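Local atomic coordinates of glycoside hydrolase family 5 (Aspergillus oryzae, PDB entry 6LA0), a protein that hydrolyses beta-glycosidic bonds as a secreted family 5 rutinosidase and probably also acts as an exo-1,3-beta-glucanase. Residues I172-N177 with Q182-E187; L28-E31 with Q37-G40; A318-M323 with Q328-W333; A205-R210 with Q245-Q250; P188-T193 with D260-Y265. All coordinates share one frame; numbering follows the deposited sequence.

Interaction 1: I172-N177 with Q182-E187; sequences ISFVQN and QSYTIE
Val175 packs against Tyr184 and Ile186 where helix 158-176 lies antiparallel on strand 184-187, the strand it leads into. Together with the parallel neighbouring strand 128-133 these elements form a beta-alpha-beta crossover of the TIM barrel, and the local axes bear this out: helix and strand run 177° apart, with a closest approach of 9.7 Å. Both methyls of Val175 take part. CG1 and CG2 straddle the CB of Tyr184 at 3.9 and 3.8 Å, the two side chains running alongside in opposite senses, while CG2 also meets the CD1 tip of Ile186 at 4.0 Å. The valine's CG1 stands anti to the backbone N (chi1 172°), which puts CG1 on the tyrosine and CG2 between Tyr184 and Ile186.

Tyr184 and Ile186 alternate with Thr185, on the face of the strand turned from the helix, where its OG1 accepts from Trp14 NE1 and is also hydrogen-bonded to His128 NE2. The tyrosine ring extends from the Val175 methyls to Phe174, whose own ring receives the Tyr184 CE2 atom at its edge, close to its plane. Beyond the two segments, Leu114 of helix 110-125 lies against Phe174, while Asp119 and Ile122 of that helix flank Tyr184; Val226 and Val229 of helix 209-229 pack on Ile172. The contacts between the two segments are all apolar, part of the layer between the barrel and its helices. At the far end Ile172 lies roughly perpendicular to Ile186, CG1 of the former 4.1 Å from CD1 of the latter.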
# COMPACT_ATOMS: atom_id res chain seq x y z
N ILE A 172 3.26 -16.92 -1.23
CA ILE A 172 3.54 -17.82 -0.11
C ILE A 172 4.91 -18.47 -0.30
O ILE A 172 5.72 -18.53 0.63
CB ILE A 172 2.44 -18.88 0.03
CG1 ILE A 172 1.13 -18.25 0.54
CG2 ILE A 172 2.88 -19.98 0.98
CD1 ILE A 172 -0.08 -19.18 0.43
N SER A 173 5.17 -18.98 -1.51
CA SER A 173 6.44 -19.64 -1.80
C SER A 173 7.61 -18.67 -1.63
O SER A 173 8.62 -19.02 -1.02
CB SER A 173 6.40 -20.23 -3.21
OG SER A 173 7.67 -20.70 -3.64
N PHE A 174 7.47 -17.45 -2.16
CA PHE A 174 8.50 -16.41 -1.98
C PHE A 174 8.84 -16.20 -0.51
O PHE A 174 10.02 -16.16 -0.13
CB PHE A 174 8.01 -15.10 -2.61
CG PHE A 174 8.98 -13.94 -2.48
CD1 PHE A 174 8.99 -13.13 -1.34
CD2 PHE A 174 9.87 -13.66 -3.51
CE1 PHE A 174 9.89 -12.07 -1.23
CE2 PHE A 174 10.76 -12.59 -3.41
CZ PHE A 174 10.77 -11.80 -2.27
N VAL A 175 7.82 -16.08 0.34
CA VAL A 175 8.04 -15.93 1.78
C VAL A 175 8.70 -17.18 2.36
O VAL A 175 9.66 -17.08 3.13
CB VAL A 175 6.70 -15.62 2.48
CG1 VAL A 175 6.85 -15.66 4.01
CG2 VAL A 175 6.13 -14.31 2.00
N GLN A 176 8.19 -18.36 2.00
CA GLN A 176 8.69 -19.60 2.58
C GLN A 176 10.16 -19.83 2.24
O GLN A 176 10.92 -20.33 3.08
CB GLN A 176 7.84 -20.78 2.11
CG GLN A 176 6.53 -20.94 2.86
CD GLN A 176 6.73 -21.20 4.34
OE1 GLN A 176 6.92 -20.27 5.13
NE2 GLN A 176 6.70 -22.47 4.73
N ASN A 177 10.57 -19.49 1.02
CA ASN A 177 11.94 -19.72 0.57
C ASN A 177 12.81 -18.47 0.70
O ASN A 177 13.91 -18.41 0.13
CB ASN A 177 11.93 -20.23 -0.88
CG ASN A 177 11.10 -21.49 -1.02
OD1 ASN A 177 10.15 -21.56 -1.80
ND2 ASN A 177 11.44 -22.49 -0.23
N GLN A 182 9.75 -15.35 8.87
CA GLN A 182 9.21 -14.60 10.01
C GLN A 182 9.24 -13.09 9.80
O GLN A 182 8.78 -12.33 10.66
CB GLN A 182 9.99 -14.97 11.28
CG GLN A 182 11.45 -14.56 11.26
CD GLN A 182 12.36 -15.63 10.67
OE1 GLN A 182 11.90 -16.61 10.09
NE2 GLN A 182 13.67 -15.45 10.84
N SER A 183 9.78 -12.65 8.66
CA SER A 183 9.95 -11.24 8.35
C SER A 183 8.85 -10.66 7.48
O SER A 183 8.90 -9.47 7.16
CB SER A 183 11.29 -11.02 7.64
OG SER A 183 12.38 -11.33 8.48
N TYR A 184 7.86 -11.45 7.08
CA TYR A 184 6.92 -11.01 6.05
C TYR A 184 5.47 -11.09 6.53
O TYR A 184 5.07 -12.04 7.20
CB TYR A 184 7.07 -11.84 4.77
CG TYR A 184 8.44 -11.74 4.14
CD1 TYR A 184 9.49 -12.54 4.58
CD2 TYR A 184 8.68 -10.84 3.11
CE1 TYR A 184 10.76 -12.44 4.01
CE2 TYR A 184 9.94 -10.74 2.54
CZ TYR A 184 10.97 -11.54 2.99
OH TYR A 184 12.20 -11.42 2.40
N THR A 185 4.69 -10.08 6.13
CA THR A 185 3.24 -10.08 6.24
C THR A 185 2.66 -10.06 4.83
O THR A 185 3.10 -9.26 3.99
CB THR A 185 2.77 -8.86 7.05
OG1 THR A 185 3.08 -9.07 8.43
CG2 THR A 185 1.28 -8.60 6.88
N ILE A 186 1.69 -10.93 4.56
CA ILE A 186 1.12 -11.06 3.22
C ILE A 186 -0.18 -10.27 3.14
O ILE A 186 -1.13 -10.53 3.89
CB ILE A 186 0.92 -12.53 2.83
CG1 ILE A 186 2.27 -13.22 2.67
CG2 ILE A 186 0.10 -12.61 1.57
CD1 ILE A 186 2.20 -14.70 2.26
N GLU A 187 -0.24 -9.30 2.22
CA GLU A 187 -1.43 -8.49 1.99
C GLU A 187 -2.01 -8.80 0.61
O GLU A 187 -1.50 -8.30 -0.41
CB GLU A 187 -1.11 -6.99 2.12
CG GLU A 187 -2.32 -6.06 1.93
CD GLU A 187 -2.10 -4.64 2.45
OE1 GLU A 187 -0.96 -4.13 2.33
OE2 GLU A 187 -3.06 -4.03 2.97

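Interaction 2: L28-E31 with Q37-G40; sequences LVQE and QFWG
Gln30 and Glu31 meet Phe38 and Trp39 where the loop that follows the first barrel strand, 19-23, faces the short helix 36-42. The contact is one of van der Waals packing. Trp39 makes the larger share with the benzene part of its indole: CZ3 takes the CB of Gln30 at 4.0 Å, in the ring plane and at the edge, while CE3 and CZ3 both lie 3.8 Å from the carbonyl carbon of Glu31. The loop backbone, more than the glutamate side chain, is therefore what Trp39 leans on. The tryptophan reaches that far because its CG is turned anti to the backbone N (chi1 -155°).

Between polar and aromatic groups there is one approach. The Gln30 chain bends at chi2 and brings OE1 to 4.0 Å from Phe38 CE2, with amide and ring planes 63° apart, a distance of mere touching.

Hydrogen bonds lie outside the pair. Gln30 NE2 is bonded to Trp27 O within the same loop, and OE1 has a weak bond from Arg67 NE, whose guanidinium also makes a cation-pi contact with Phe38; Trp39 NE1 is bonded to Ala46 O.

With both indole and amide held by bonds to other parts of the fold, these side chains are probably fixed in rotation, and what they offer one another is shape: dispersion between carbon surfaces, and a shared arginine linking the Gln30 amide to the Phe38 ring.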
# COMPACT_ATOMS: atom_id res chain seq x y z
N LEU A 28 7.44 -0.78 -8.04
CA LEU A 28 6.99 -1.96 -8.77
C LEU A 28 5.53 -1.84 -9.21
O LEU A 28 5.04 -2.73 -9.92
CB LEU A 28 7.20 -3.21 -7.91
CG LEU A 28 8.60 -3.37 -7.29
CD1 LEU A 28 8.63 -4.53 -6.33
CD2 LEU A 28 9.60 -3.61 -8.42
N VAL A 29 4.85 -0.78 -8.78
CA VAL A 29 3.54 -0.37 -9.28
C VAL A 29 3.69 1.06 -9.77
O VAL A 29 4.19 1.92 -9.03
CB VAL A 29 2.48 -0.43 -8.16
CG1 VAL A 29 1.14 0.13 -8.64
CG2 VAL A 29 2.31 -1.85 -7.62
N GLN A 30 3.28 1.34 -11.01
CA GLN A 30 3.47 2.66 -11.60
C GLN A 30 2.19 3.48 -11.51
O GLN A 30 1.11 2.97 -11.82
CB GLN A 30 3.93 2.56 -13.07
CG GLN A 30 5.05 1.56 -13.33
CD GLN A 30 6.26 1.78 -12.45
OE1 GLN A 30 6.63 2.92 -12.16
NE2 GLN A 30 6.86 0.70 -12.00
N GLU A 31 2.33 4.75 -11.11
CA GLU A 31 1.22 5.69 -10.98
C GLU A 31 1.67 7.07 -11.43
O GLU A 31 2.83 7.46 -11.22
CB GLU A 31 0.71 5.77 -9.53
CG GLU A 31 0.20 4.45 -8.98
CD GLU A 31 -0.23 4.58 -7.54
OE1 GLU A 31 -0.99 5.53 -7.24
OE2 GLU A 31 0.20 3.74 -6.72
N GLN A 37 8.20 13.22 -14.08
CA GLN A 37 9.12 13.16 -15.21
C GLN A 37 9.03 11.82 -15.92
O GLN A 37 9.03 11.76 -17.16
CB GLN A 37 10.56 13.42 -14.76
CG GLN A 37 11.59 13.14 -15.86
CD GLN A 37 12.79 14.06 -15.83
OE1 GLN A 37 13.02 14.77 -14.85
NE2 GLN A 37 13.57 14.07 -16.91
N PHE A 38 8.98 10.74 -15.15
CA PHE A 38 8.80 9.43 -15.75
C PHE A 38 7.49 9.36 -16.51
O PHE A 38 7.44 8.87 -17.64
CB PHE A 38 8.86 8.34 -14.69
CG PHE A 38 8.51 6.97 -15.20
CD1 PHE A 38 9.42 6.25 -15.96
CD2 PHE A 38 7.26 6.42 -14.95
CE1 PHE A 38 9.09 4.99 -16.44
CE2 PHE A 38 6.94 5.17 -15.42
CZ PHE A 38 7.85 4.46 -16.18
N TRP A 39 6.40 9.87 -15.91
CA TRP A 39 5.11 9.70 -16.57
C TRP A 39 5.02 10.53 -17.85
O TRP A 39 4.52 10.05 -18.87
CB TRP A 39 3.96 10.02 -15.63
CG TRP A 39 2.69 9.30 -16.04
CD1 TRP A 39 1.68 9.79 -16.81
CD2 TRP A 39 2.34 7.93 -15.74
NE1 TRP A 39 0.71 8.83 -16.99
CE2 TRP A 39 1.09 7.68 -16.34
CE3 TRP A 39 2.95 6.91 -15.00
CZ2 TRP A 39 0.43 6.45 -16.23
CZ3 TRP A 39 2.29 5.69 -14.88
CH2 TRP A 39 1.05 5.47 -15.50
N GLY A 40 5.53 11.77 -17.82
CA GLY A 40 5.55 12.57 -19.03
C GLY A 40 6.30 11.90 -20.17
O GLY A 40 5.83 11.88 -21.31

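Interaction 3: A318-M323 with Q328-W333; sequences AGLDAM and QGSCYW
Ser330 turns its OG between the backbone N and the carbonyl carbon (chi1 68°), toward Leu320, while Met323 bends at chi2 (133°), which leaves its sulfur beside the serine CB. The results are close in length: Met323 SD lies 3.8 Å from Ser330 CB and Leu320 CD2 3.7 Å from Ser330 OG, so the serine touches both a thioether and a methyl. Met323 CB adds a third contact at 3.9 Å to Ser330 CB.

The polar side of the joint is carried by a water. It donates to Leu320 O at 3.0 Å and accepts from Ser330 OG at 2.7 Å, tying the hydroxyl to a helix carbonyl that the strand does not meet directly. One direct bond accompanies it, from Gly329 N to Met323 O, but it is weak, long at 3.4 Å and bent; Ser327 OG is a second partner of that carbonyl. Having no CB, Gly329 can adopt backbone angles (positive phi) at which one would press on the preceding carbonyl oxygen, and the chain passes here from the helix end into the strand.

Helix 312-326 and strand 329-332 run 143° apart in direction, the last helix-to-strand return of the TIM barrel. Strand 329-332 is bonded by its backbone to strand 19-23 on one flank, and to Thr296 and Val294 of strand 294-303, which closes the barrel; Asn20 and Trp299 from those two strands also touch Ser330.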
# COMPACT_ATOMS: atom_id res chain seq x y z
N ALA A 318 2.55 14.58 14.35
CA ALA A 318 1.27 14.37 15.02
C ALA A 318 0.53 13.16 14.46
O ALA A 318 -0.17 12.46 15.21
CB ALA A 318 0.39 15.62 14.89
N GLY A 319 0.67 12.90 13.16
CA GLY A 319 0.10 11.69 12.59
C GLY A 319 0.77 10.43 13.10
O GLY A 319 0.11 9.46 13.48
N LEU A 320 2.11 10.43 13.13
CA LEU A 320 2.85 9.31 13.70
C LEU A 320 2.39 9.02 15.12
O LEU A 320 2.20 7.86 15.49
CB LEU A 320 4.36 9.60 13.66
CG LEU A 320 5.01 9.51 12.27
CD1 LEU A 320 6.40 10.18 12.24
CD2 LEU A 320 5.08 8.07 11.81
N ASP A 321 2.23 10.07 15.93
CA ASP A 321 1.76 9.94 17.31
C ASP A 321 0.38 9.29 17.39
O ASP A 321 0.16 8.35 18.17
CB ASP A 321 1.70 11.32 17.97
CG ASP A 321 3.07 11.91 18.24
OD1 ASP A 321 4.07 11.20 18.06
OD2 ASP A 321 3.13 13.09 18.65
N ALA A 322 -0.56 9.79 16.58
CA ALA A 322 -1.94 9.32 16.62
C ALA A 322 -2.06 7.85 16.21
O ALA A 322 -2.76 7.06 16.85
CB ALA A 322 -2.80 10.20 15.72
N MET A 323 -1.41 7.48 15.11
CA MET A 323 -1.59 6.11 14.65
C MET A 323 -0.83 5.11 15.52
O MET A 323 -1.21 3.93 15.58
CB MET A 323 -1.17 5.99 13.18
CG MET A 323 -2.11 6.72 12.19
SD MET A 323 -1.18 7.70 11.02
CE MET A 323 -2.48 8.61 10.23
N GLN A 328 -1.46 -0.03 15.54
CA GLN A 328 -0.15 -0.71 15.64
C GLN A 328 0.94 0.07 14.86
O GLN A 328 1.97 -0.48 14.65
CB GLN A 328 -0.22 -2.16 15.15
CG GLN A 328 -1.39 -2.93 15.76
CD GLN A 328 -1.34 -2.99 17.27
OE1 GLN A 328 -0.38 -3.45 17.85
NE2 GLN A 328 -2.38 -2.52 17.91
N GLY A 329 0.65 1.30 14.45
CA GLY A 329 1.64 2.07 13.71
C GLY A 329 1.17 2.45 12.32
O GLY A 329 -0.03 2.32 12.01
N SER A 330 2.09 2.88 11.46
CA SER A 330 1.69 3.48 10.19
C SER A 330 2.82 3.35 9.17
O SER A 330 3.99 3.22 9.53
CB SER A 330 1.32 4.96 10.37
OG SER A 330 2.46 5.70 10.70
N CYS A 331 2.44 3.41 7.89
CA CYS A 331 3.38 3.55 6.78
C CYS A 331 3.00 4.77 5.97
O CYS A 331 1.90 4.84 5.43
CB CYS A 331 3.38 2.32 5.87
SG CYS A 331 4.30 0.89 6.51
N TYR A 332 3.93 5.71 5.81
CA TYR A 332 3.63 6.91 5.04
C TYR A 332 3.59 6.61 3.55
O TYR A 332 4.34 5.76 3.05
CB TYR A 332 4.67 8.01 5.34
CG TYR A 332 4.22 9.41 4.98
CD1 TYR A 332 3.50 10.19 5.89
CD2 TYR A 332 4.51 9.95 3.73
CE1 TYR A 332 3.08 11.48 5.55
CE2 TYR A 332 4.10 11.25 3.39
CZ TYR A 332 3.39 12.00 4.30
OH TYR A 332 2.98 13.28 3.94
N TRP A 333 2.71 7.31 2.83
CA TRP A 333 2.71 7.31 1.36
C TRP A 333 3.31 8.63 0.89
O TRP A 333 2.63 9.66 0.94
CB TRP A 333 1.31 7.12 0.79
CG TRP A 333 1.36 6.84 -0.68
CD1 TRP A 333 1.48 7.75 -1.70
CD2 TRP A 333 1.35 5.54 -1.31
NE1 TRP A 333 1.53 7.10 -2.92
CE2 TRP A 333 1.45 5.75 -2.70
CE3 TRP A 333 1.26 4.23 -0.82
CZ2 TRP A 333 1.46 4.70 -3.61
CZ3 TRP A 333 1.27 3.18 -1.73
CH2 TRP A 333 1.37 3.43 -3.11
O HOH W 1 2.37 5.63 13.44

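Interaction 4: A205-R210 with Q245-Q250; sequences AALSDR and QYWSNQ
The start of helix 209-229 meets the short helix 244-248, the next helical element round the outside of the barrel, through Asp209 with Tyr246 and Leu207 with Trp247. Ser208 is the N-cap of the longer helix: its OG bonds Gly211 N, and Asp194 as well. Asp209 follows directly in the first turn and takes the hydroxyl of Tyr246, OH to OD1 3.0 Å. The acceptor uses its anti lone pair, the one turned away from the other carboxylate oxygen. Carboxylate and phenol ring are nearly coplanar (8° apart), and OD1 lies in the plane of the ring, at its edge.

Leu207 forms the apolar half. Its CG is anti to the backbone N (chi1 -175°), and CD2 comes in the indole plane to the edge of Trp247, 4.0 Å from both CZ2 and CH2. The other side of the joint is organised within 245-250: Tyr246 CD1 stands 3.6 Å above the Trp247 plane over its centre, and Gln250 NE2 donates back to Tyr246 O (3.1 Å, 170° at the hydrogen), the acceptor lying in the plane of the amide. Trp247 NE1 is bonded to Gly239 O, and Lys242 makes a cation-pi contact with Tyr246.

Taken together, the phenol-to-carboxylate hydrogen bond of exposed Asp209 and partly exposed Tyr246 lies beside the buried leucine-tryptophan contact. The helix N terminus would be expected to favour the negative charge of Asp209, and with it the ionised, accepting form.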
# COMPACT_ATOMS: atom_id res chain seq x y z
N ALA A 205 -19.40 3.56 1.51
CA ALA A 205 -20.33 3.28 0.42
C ALA A 205 -19.63 2.91 -0.89
O ALA A 205 -20.31 2.55 -1.86
CB ALA A 205 -21.24 4.48 0.18
N ALA A 206 -18.30 2.98 -0.94
CA ALA A 206 -17.59 2.62 -2.16
C ALA A 206 -17.67 1.13 -2.47
O ALA A 206 -17.33 0.75 -3.59
CB ALA A 206 -16.13 3.06 -2.06
N LEU A 207 -18.10 0.30 -1.52
CA LEU A 207 -18.24 -1.14 -1.72
C LEU A 207 -19.64 -1.56 -1.30
O LEU A 207 -20.01 -1.37 -0.14
CB LEU A 207 -17.19 -1.92 -0.91
CG LEU A 207 -17.11 -3.45 -1.09
CD1 LEU A 207 -16.66 -3.88 -2.49
CD2 LEU A 207 -16.20 -4.07 -0.02
N SER A 208 -20.40 -2.13 -2.23
CA SER A 208 -21.73 -2.65 -1.96
C SER A 208 -21.65 -3.93 -1.13
O SER A 208 -20.60 -4.57 -1.04
CB SER A 208 -22.47 -2.93 -3.26
OG SER A 208 -21.97 -4.11 -3.89
N ASP A 209 -22.78 -4.30 -0.52
CA ASP A 209 -22.81 -5.57 0.21
C ASP A 209 -22.65 -6.76 -0.73
O ASP A 209 -22.04 -7.77 -0.36
CB ASP A 209 -24.11 -5.71 1.00
CG ASP A 209 -24.26 -4.64 2.06
OD1 ASP A 209 -23.29 -4.39 2.81
OD2 ASP A 209 -25.35 -4.05 2.12
N ARG A 210 -23.17 -6.66 -1.95
CA ARG A 210 -22.96 -7.71 -2.94
C ARG A 210 -21.48 -7.90 -3.24
O ARG A 210 -20.97 -9.03 -3.25
CB ARG A 210 -23.73 -7.37 -4.22
CG ARG A 210 -23.60 -8.43 -5.28
CD ARG A 210 -24.72 -8.33 -6.29
NE ARG A 210 -24.54 -9.34 -7.33
CZ ARG A 210 -24.02 -9.10 -8.53
NH1 ARG A 210 -23.65 -7.86 -8.86
NH2 ARG A 210 -23.89 -10.09 -9.41
N GLN A 245 -14.90 -3.02 12.33
CA GLN A 245 -16.07 -3.66 12.93
C GLN A 245 -17.04 -4.22 11.88
O GLN A 245 -17.83 -5.12 12.21
CB GLN A 245 -16.81 -2.67 13.84
CG GLN A 245 -16.03 -2.35 15.10
CD GLN A 245 -15.20 -1.08 14.96
OE1 GLN A 245 -14.58 -0.83 13.91
NE2 GLN A 245 -15.17 -0.28 16.02
N TYR A 246 -17.00 -3.72 10.65
CA TYR A 246 -17.85 -4.23 9.58
C TYR A 246 -17.48 -5.66 9.21
O TYR A 246 -18.35 -6.44 8.80
CB TYR A 246 -17.75 -3.32 8.34
CG TYR A 246 -18.52 -3.81 7.12
CD1 TYR A 246 -17.95 -4.73 6.23
CD2 TYR A 246 -19.81 -3.34 6.84
CE1 TYR A 246 -18.65 -5.19 5.11
CE2 TYR A 246 -20.51 -3.79 5.72
CZ TYR A 246 -19.92 -4.71 4.86
OH TYR A 246 -20.59 -5.17 3.74
N TRP A 247 -16.20 -6.03 9.34
CA TRP A 247 -15.72 -7.33 8.91
C TRP A 247 -15.52 -8.31 10.06
O TRP A 247 -15.46 -9.52 9.82
CB TRP A 247 -14.37 -7.20 8.18
CG TRP A 247 -14.40 -6.33 6.95
CD1 TRP A 247 -13.95 -5.05 6.83
CD2 TRP A 247 -14.89 -6.70 5.64
NE1 TRP A 247 -14.15 -4.59 5.55
CE2 TRP A 247 -14.71 -5.59 4.80
CE3 TRP A 247 -15.46 -7.87 5.12
CZ2 TRP A 247 -15.09 -5.60 3.46
CZ3 TRP A 247 -15.83 -7.88 3.78
CH2 TRP A 247 -15.64 -6.75 2.96
N SER A 248 -15.40 -7.80 11.28
CA SER A 248 -14.83 -8.62 12.34
C SER A 248 -15.74 -9.77 12.74
O SER A 248 -15.25 -10.82 13.18
CB SER A 248 -14.50 -7.74 13.54
OG SER A 248 -15.67 -7.32 14.21
N ASN A 249 -17.05 -9.63 12.58
CA ASN A 249 -17.92 -10.72 13.00
C ASN A 249 -18.23 -11.68 11.87
O ASN A 249 -18.98 -12.64 12.08
CB ASN A 249 -19.20 -10.17 13.62
CG ASN A 249 -18.98 -9.68 15.03
OD1 ASN A 249 -18.98 -8.47 15.30
ND2 ASN A 249 -18.73 -10.61 15.95
N GLN A 250 -17.64 -11.47 10.69
CA GLN A 250 -17.73 -12.43 9.59
C GLN A 250 -16.52 -13.35 9.52
O GLN A 250 -16.42 -14.14 8.58
CB GLN A 250 -17.90 -11.68 8.26
CG GLN A 250 -18.79 -10.43 8.35
CD GLN A 250 -19.27 -9.93 6.98
OE1 GLN A 250 -19.65 -10.73 6.13
NE2 GLN A 250 -19.23 -8.62 6.77

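Interaction 5: P188-T193 with D260-Y265; sequences PMNEPT and DVHTYY
Glu191 accepts a hydrogen bond from His262, ND1 to OE2 2.7 Å and almost straight at 173°. The oxygen lies in the imidazole plane, whereas the histidine meets the carboxylate on its anti side, 18° out of that group's plane; the two planes are 57° apart, so the bond is planar from one partner only. Glu191 gets there with its CG anti to the carbonyl carbon and an extended chain beyond. Next along the same ring edge, Asn190 OD1 stands 3.2 Å from His262 CE1, again near the plane, a polar C-H contact.

The other nitrogen is held as well: His262 NE2 donates to Asp260 OD2 at 2.9 Å, an oxygen tilted from the ring plane and approached from above the carboxylate plane. With both nitrogens bonded, the imidazole has little freedom to flip.

Residues 190-192 spell Asn-Glu-Pro, the signature that family 5 enzymes carry just after the fourth strand of the TIM barrel, here strand 184-187; His262 is on the sixth, 257-265. This places the contact at the C-terminal ends of the strands, consistent with the substrate-binding end of the barrel in this family.

Further out, Arg89 NH2 bonds the Asn190 OD1 that touches the histidine, and Gly297 N bonds Asp260 OD1. Gln238, after the intervening strand, serves both segments, its OE1 taking Glu191 N and its NE2 donating to Asp260 O.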
# COMPACT_ATOMS: atom_id res chain seq x y z
N PRO A 188 -3.07 -9.61 0.53
CA PRO A 188 -3.49 -10.19 -0.76
C PRO A 188 -4.39 -9.32 -1.63
O PRO A 188 -4.78 -9.77 -2.70
CB PRO A 188 -4.24 -11.45 -0.30
CG PRO A 188 -4.88 -11.02 1.02
CD PRO A 188 -3.84 -10.14 1.67
N MET A 189 -4.71 -8.08 -1.22
CA MET A 189 -5.43 -7.16 -2.09
C MET A 189 -5.30 -5.75 -1.52
O MET A 189 -4.78 -5.56 -0.42
CB MET A 189 -6.91 -7.56 -2.23
CG MET A 189 -7.74 -7.23 -0.99
SD MET A 189 -9.22 -8.24 -0.79
CE MET A 189 -10.11 -7.94 -2.32
N ASN A 190 -5.80 -4.78 -2.27
CA ASN A 190 -5.69 -3.37 -1.90
C ASN A 190 -6.88 -2.61 -2.47
O ASN A 190 -7.15 -2.69 -3.67
CB ASN A 190 -4.39 -2.76 -2.42
CG ASN A 190 -4.28 -1.28 -2.12
OD1 ASN A 190 -3.98 -0.88 -0.99
ND2 ASN A 190 -4.56 -0.45 -3.12
N GLU A 191 -7.58 -1.89 -1.59
CA GLU A 191 -8.70 -1.00 -1.90
C GLU A 191 -9.71 -1.54 -2.93
O GLU A 191 -9.96 -0.89 -3.95
CB GLU A 191 -8.18 0.38 -2.32
CG GLU A 191 -7.40 1.07 -1.21
CD GLU A 191 -6.94 2.48 -1.57
OE1 GLU A 191 -7.14 2.89 -2.74
OE2 GLU A 191 -6.37 3.18 -0.69
N PRO A 192 -10.35 -2.68 -2.64
CA PRO A 192 -11.42 -3.15 -3.54
C PRO A 192 -12.67 -2.29 -3.40
O PRO A 192 -13.19 -2.10 -2.30
CB PRO A 192 -11.67 -4.58 -3.06
CG PRO A 192 -11.32 -4.54 -1.60
CD PRO A 192 -10.10 -3.63 -1.54
N THR A 193 -13.15 -1.76 -4.53
CA THR A 193 -14.41 -1.02 -4.56
C THR A 193 -15.19 -1.40 -5.82
O THR A 193 -14.59 -1.69 -6.86
CB THR A 193 -14.21 0.51 -4.55
OG1 THR A 193 -13.49 0.91 -5.71
CG2 THR A 193 -13.44 0.95 -3.31
N ASP A 260 -5.63 -3.41 7.56
CA ASP A 260 -4.92 -2.26 7.01
C ASP A 260 -5.95 -1.19 6.66
O ASP A 260 -6.78 -1.40 5.78
CB ASP A 260 -4.12 -2.66 5.76
CG ASP A 260 -3.54 -1.45 5.01
OD1 ASP A 260 -3.54 -0.34 5.58
OD2 ASP A 260 -3.09 -1.61 3.86
N VAL A 261 -5.90 -0.03 7.36
CA VAL A 261 -6.77 1.09 7.01
C VAL A 261 -5.95 2.21 6.39
O VAL A 261 -4.77 2.40 6.73
CB VAL A 261 -7.56 1.62 8.24
CG1 VAL A 261 -8.43 0.51 8.86
CG2 VAL A 261 -6.62 2.25 9.30
N HIS A 262 -6.58 2.95 5.47
CA HIS A 262 -5.96 4.07 4.76
C HIS A 262 -6.68 5.38 5.11
O HIS A 262 -7.91 5.45 5.09
CB HIS A 262 -5.99 3.83 3.24
CG HIS A 262 -5.22 2.62 2.82
ND1 HIS A 262 -5.17 2.18 1.51
CD2 HIS A 262 -4.45 1.77 3.53
CE1 HIS A 262 -4.41 1.11 1.44
NE2 HIS A 262 -3.96 0.83 2.65
N THR A 263 -5.91 6.42 5.40
CA THR A 263 -6.48 7.69 5.85
C THR A 263 -5.81 8.83 5.11
O THR A 263 -4.61 9.05 5.28
CB THR A 263 -6.30 7.87 7.36
OG1 THR A 263 -6.81 6.71 8.05
CG2 THR A 263 -7.02 9.13 7.84
N TYR A 264 -6.60 9.57 4.31
CA TYR A 264 -6.12 10.71 3.54
C TYR A 264 -7.00 11.93 3.79
O TYR A 264 -8.14 11.83 4.25
CB TYR A 264 -6.10 10.40 2.05
CG TYR A 264 -5.02 9.42 1.63
CD1 TYR A 264 -3.68 9.79 1.65
CD2 TYR A 264 -5.34 8.14 1.18
CE1 TYR A 264 -2.67 8.91 1.23
CE2 TYR A 264 -4.35 7.24 0.77
CZ TYR A 264 -3.02 7.63 0.80
OH TYR A 264 -2.02 6.76 0.37
N TYR A 265 -6.46 13.11 3.43
CA TYR A 265 -7.10 14.39 3.72
C TYR A 265 -7.13 15.36 2.54
O TYR A 265 -7.61 16.49 2.71
CB TYR A 265 -6.39 15.06 4.91
CG TYR A 265 -6.41 14.21 6.16
CD1 TYR A 265 -7.47 14.29 7.05
CD2 TYR A 265 -5.38 13.32 6.43
CE1 TYR A 265 -7.51 13.50 8.19
CE2 TYR A 265 -5.41 12.51 7.58
CZ TYR A 265 -6.49 12.61 8.45
OH TYR A 265 -6.55 11.84 9.59

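In the fold
The centre of interaction 5 lies about 7 Å from the centre of the chain, and interactions 1, 3 and 4 all touch it. From interaction 1, Glu187 OE2 lies 2.6 Å from Asp260 OD2, a closeness consistent with a shared proton; Arg89 pairs with the other oxygen of Glu187. From interaction 4, nested within the loop closed by interaction 5, Ala206 O packs 3.3 Å from Thr193 CB. From interaction 3, Trp333 CB lies 3.4 Å from Tyr264 OH. Interaction 2 joins through interaction 3, Glu31 OE2 lying 3.5 Å from Trp333 CZ2. Interactions 1 and 3 belong to helix-to-strand returns, whereas interaction 5 lies at the barrel's C-terminal end, probably at the active site, as the Asn-Glu-Pro signature suggests.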